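PDB 7C8F: H127A/Y244A mutant of alginate lyase AlyC3 in complex with dimannuronate from Psychromonas sp., which probably cleaves the polysaccharide alginate by beta-elimination, as a lyase of family PL7. Local coordinates for residues G48-T51 and G52-N55; T88-P91 and N92-Y95. All coordinates share one frame; numbering follows the deposited sequence.

Contact 1: G48-T51 and G52-N55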
loop_
_atom_site.group_PDB
_atom_site.type_symbol
_atom_site.label_atom_id
_atom_site.label_comp_id
_atom_site.label_asym_id
_atom_site.label_seq_id
_atom_site.Cartn_x
_atom_site.Cartn_y
_atom_site.Cartn_z
ATOM N N GLY B 48 11.194 26.378 -5.235
ATOM C CA GLY B 48 12.220 26.122 -6.219
ATOM C C GLY B 48 13.092 27.310 -6.555
ATOM O O GLY B 48 13.931 27.204 -7.456
ATOM N N ASN B 49 12.925 28.438 -5.870
ATOM C CA ASN B 49 13.758 29.604 -6.139
ATOM C C ASN B 49 14.879 29.637 -5.117
ATOM O O ASN B 49 14.676 30.008 -3.957
ATOM C CB ASN B 49 12.962 30.900 -6.136
ATOM C CG ASN B 49 13.747 32.022 -6.750
ATOM O OD1 ASN B 49 14.974 31.935 -6.861
ATOM N ND2 ASN B 49 13.063 33.076 -7.170
ATOM N N PHE B 50 16.070 29.254 -5.571
ATOM C CA PHE B 50 17.271 29.244 -4.756
ATOM C C PHE B 50 18.051 30.553 -4.816
ATOM O O PHE B 50 19.140 30.623 -4.239
ATOM C CB PHE B 50 18.170 28.067 -5.160
ATOM C CG PHE B 50 17.800 26.756 -4.496
ATOM C CD1 PHE B 50 16.685 26.026 -4.913
ATOM C CD2 PHE B 50 18.574 26.259 -3.462
ATOM C CE1 PHE B 50 16.348 24.818 -4.308
ATOM C CE2 PHE B 50 18.256 25.063 -2.850
ATOM C CZ PHE B 50 17.141 24.335 -3.273
ATOM N N THR B 51 17.515 31.591 -5.467
ATOM C CA THR B 51 18.228 32.864 -5.532
ATOM C C THR B 51 18.546 33.343 -4.123
ATOM O O THR B 51 17.660 33.425 -3.268
ATOM C CB THR B 51 17.358 33.895 -6.253
ATOM O OG1 THR B 51 17.183 33.502 -7.624
ATOM C CG2 THR B 51 18.024 35.292 -6.191
ATOM N N GLY B 52 19.827 33.629 -3.870
ATOM C CA GLY B 52 20.269 34.095 -2.571
ATOM C C GLY B 52 20.527 33.027 -1.524
ATOM O O GLY B 52 20.993 33.362 -0.426
ATOM N N ILE B 53 20.246 31.758 -1.808
ATOM C CA ILE B 53 20.369 30.692 -0.819
ATOM C C ILE B 53 21.804 30.178 -0.843
ATOM O O ILE B 53 22.207 29.500 -1.791
ATOM C CB ILE B 53 19.375 29.558 -1.096
ATOM C CG1 ILE B 53 17.940 30.094 -1.078
ATOM C CG2 ILE B 53 19.558 28.426 -0.087
ATOM C CD1 ILE B 53 17.516 30.670 0.249
ATOM N N VAL B 54 22.567 30.491 0.203
ATOM C CA VAL B 54 23.972 30.090 0.305
ATOM C C VAL B 54 24.387 30.209 1.763
ATOM O O VAL B 54 23.930 31.104 2.477
ATOM C CB VAL B 54 24.867 30.958 -0.615
ATOM C CG1 VAL B 54 24.746 32.440 -0.239
ATOM C CG2 VAL B 54 26.334 30.517 -0.548
ATOM N N ASN B 55 25.244 29.296 2.210
ATOM C CA ASN B 55 25.867 29.449 3.522
ATOM C C ASN B 55 27.056 28.501 3.622
ATOM O O ASN B 55 27.437 27.845 2.648
ATOM C CB ASN B 55 24.886 29.310 4.685
ATOM C CG ASN B 55 24.319 27.914 4.819
ATOM O OD1 ASN B 55 24.910 26.938 4.365
ATOM N ND2 ASN B 55 23.172 27.814 5.468
HETATM O O HOH W 1 21.616 29.453 -4.512
#

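Contact 2: T88-P91 and N92-Y95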
loop_
_atom_site.group_PDB
_atom_site.type_symbol
_atom_site.label_atom_id
_atom_site.label_comp_id
_atom_site.label_asym_id
_atom_site.label_seq_id
_atom_site.Cartn_x
_atom_site.Cartn_y
_atom_site.Cartn_z
ATOM N N THR B 88 6.384 4.819 -9.257
ATOM C CA THR B 88 7.563 4.023 -9.588
ATOM C C THR B 88 7.208 2.822 -10.448
ATOM O O THR B 88 8.110 2.064 -10.847
ATOM C CB THR B 88 8.254 3.527 -8.307
ATOM O OG1 THR B 88 7.422 2.537 -7.666
ATOM C CG2 THR B 88 8.511 4.683 -7.347
ATOM N N ASP B 89 5.920 2.627 -10.745
ATOM C CA ASP B 89 5.417 1.370 -11.276
ATOM C C ASP B 89 4.960 1.448 -12.724
ATOM O O ASP B 89 4.458 0.448 -13.245
ATOM C CB ASP B 89 4.276 0.837 -10.391
ATOM C CG ASP B 89 3.119 1.832 -10.217
ATOM O OD1 ASP B 89 3.318 3.068 -10.248
ATOM O OD2 ASP B 89 1.971 1.353 -10.034
ATOM N N LEU B 90 5.115 2.601 -13.393
ATOM C CA LEU B 90 4.486 2.700 -14.699
ATOM C C LEU B 90 5.520 2.606 -15.817
ATOM O O LEU B 90 6.645 3.090 -15.669
ATOM C CB LEU B 90 3.713 4.016 -14.831
ATOM C CG LEU B 90 2.584 4.181 -13.808
ATOM C CD1 LEU B 90 1.969 5.551 -13.963
ATOM C CD2 LEU B 90 1.523 3.096 -13.973
ATOM N N PRO B 91 5.176 1.971 -16.943
ATOM C CA PRO B 91 6.184 1.742 -17.987
ATOM C C PRO B 91 6.556 2.993 -18.754
ATOM O O PRO B 91 7.648 3.043 -19.335
ATOM C CB PRO B 91 5.519 0.701 -18.901
ATOM C CG PRO B 91 4.046 0.942 -18.716
ATOM C CD PRO B 91 3.870 1.371 -17.274
ATOM N N ASN B 92 5.700 4.006 -18.757
ATOM C CA ASN B 92 5.916 5.215 -19.536
ATOM C C ASN B 92 6.334 6.406 -18.690
ATOM O O ASN B 92 6.252 7.543 -19.161
ATOM C CB ASN B 92 4.649 5.550 -20.326
ATOM C CG ASN B 92 3.439 5.767 -19.431
ATOM O OD1 ASN B 92 3.234 5.065 -18.439
ATOM N ND2 ASN B 92 2.625 6.743 -19.786
ATOM N N LYS B 93 6.766 6.184 -17.451
ATOM C CA LYS B 93 7.201 7.275 -16.585
ATOM C C LYS B 93 8.468 6.842 -15.861
ATOM O O LYS B 93 8.420 5.962 -14.994
ATOM C CB LYS B 93 6.108 7.675 -15.595
ATOM C CG LYS B 93 4.793 8.064 -16.271
ATOM C CD LYS B 93 3.844 8.755 -15.291
ATOM C CE LYS B 93 2.455 8.951 -15.893
ATOM N NZ LYS B 93 2.392 10.211 -16.665
ATOM N N LEU B 94 9.593 7.448 -16.225
ATOM C CA LEU B 94 10.898 7.094 -15.687
ATOM C C LEU B 94 11.538 8.362 -15.144
ATOM O O LEU B 94 11.507 9.405 -15.806
ATOM C CB LEU B 94 11.802 6.492 -16.773
ATOM C CG LEU B 94 11.260 5.287 -17.539
ATOM C CD1 LEU B 94 12.262 4.814 -18.583
ATOM C CD2 LEU B 94 10.918 4.166 -16.583
ATOM N N TYR B 95 12.111 8.276 -13.949
ATOM C CA TYR B 95 12.644 9.428 -13.233
ATOM C C TYR B 95 14.097 9.157 -12.889
ATOM O O TYR B 95 14.406 8.107 -12.313
ATOM C CB TYR B 95 11.817 9.697 -11.969
ATOM C CG TYR B 95 10.370 9.924 -12.342
ATOM C CD1 TYR B 95 9.481 8.868 -12.430
ATOM C CD2 TYR B 95 9.916 11.194 -12.684
ATOM C CE1 TYR B 95 8.171 9.063 -12.819
ATOM C CE2 TYR B 95 8.604 11.399 -13.074
ATOM C CZ TYR B 95 7.739 10.324 -13.140
ATOM O OH TYR B 95 6.417 10.503 -13.513
HETATM O O HOH W 2 6.821 4.865 -12.973
#

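Contact 1: G48-T51 and G52-N55
A type II beta turn from Phe50 to Ile53 shapes the loop from strand 42-44 to strand 58-60, and Phe50 and Ile53 meet across it by backbone and side chain. Ile53 N donates to Phe50 O over 2.9 Å with an N-H...O angle of 163°; although nearly straight at the hydrogen, the bond reaches the oxygen from above the carbonyl plane. A water bridges the same ends of the turn, giving hydrogen bonds to Phe50 O and Ile53 O, 2.8 Å from each. Ile53 CG2 approaches ring atom CD2 of Phe50 at 4.1 Å, an oblique apolar contact. With Ile53 CG2 anti to the backbone N, CG1 sits beside that N and packs over the acceptor, 3.4 Å from Phe50 O. Leu29 of strand 27-31 touches both side chains.

Asn49 OD1 is gripped twice by Thr51: OG1 donates along a lone pair of OD1, in its carbonyl plane, at 2.8 Å, while the backbone N, at 2.9 Å, is tilted from that plane. Gly52, with phi 83° and psi -5°, fills the third position, where glycine is common in type II turns. The Asx turn at Asn49 overlaps the type II beta turn, sharing Phe50 and Thr51.

Contact 2: T88-P91 and N92-Y95
Leu90 and Lys93 lie side by side at the two ends of a type I beta turn, Leu90 to Lys93, that delivers the chain from the loop after strand 77-82 into strand 93-103 of the seven-stranded sheet of the jelly-roll sandwich. Starting at Leu90, CB faces the amide oxygen of Asn92, with OD1 3.8 Å away in a van der Waals contact. CG stands beside the backbone N (chi1 -61°), and the extended second torsion carries CD1 along the lysine chain, where it meets both Lys93 CD and CE at 3.9 Å. The aliphatic part of Lys93 therefore flanks the leucine; the chain bends about the CD-CE bond (chi4 -86°), and NZ leads away.

Asn92 runs alongside the ring of Pro91. Its CG lies between the backbone N and the carbonyl carbon (chi1 59°), which brings OD1 back over the proline, 3.9 Å from Pro91 CD. The other end of that amide, ND2, is hydrogen-bonded to the carbonyl oxygen of Thr265, next to the C-terminal residue, which helps set how the amide is turned. Just before the turn, Asp89 forms a salt bridge with Arg87 and another with Arg232 of the second subunit, while Leu90 packs on Lys212 of that subunit.

No direct hydrogen bond closes this turn, Lys93 N being 3.6 Å from Leu90 O. A water links its ends instead, accepting from Leu90 N at 2.9 Å and probably donating to Lys93 O at 2.8 Å.

Contacts 1 and 2 are both surface turns, with centres 30 Å apart and nearest atoms about 16 Å apart, so neither touches the other. Both lie on connections between the two large sheets, 42-44 to 58-60 and 77-82 to 93-103, but 48-55 is wholly loop while 88-95 ends within a strand. Contact 1 is closed by a direct backbone bond reinforced by water, and one buried aromatic anchors it inward. In contact 2 water replaces the direct closure, and the touching side chains are partly or fully exposed. Their surroundings differ too: contact 2 meets the second subunit through charge and packing, while no other chain of the assembly reaches contact 1.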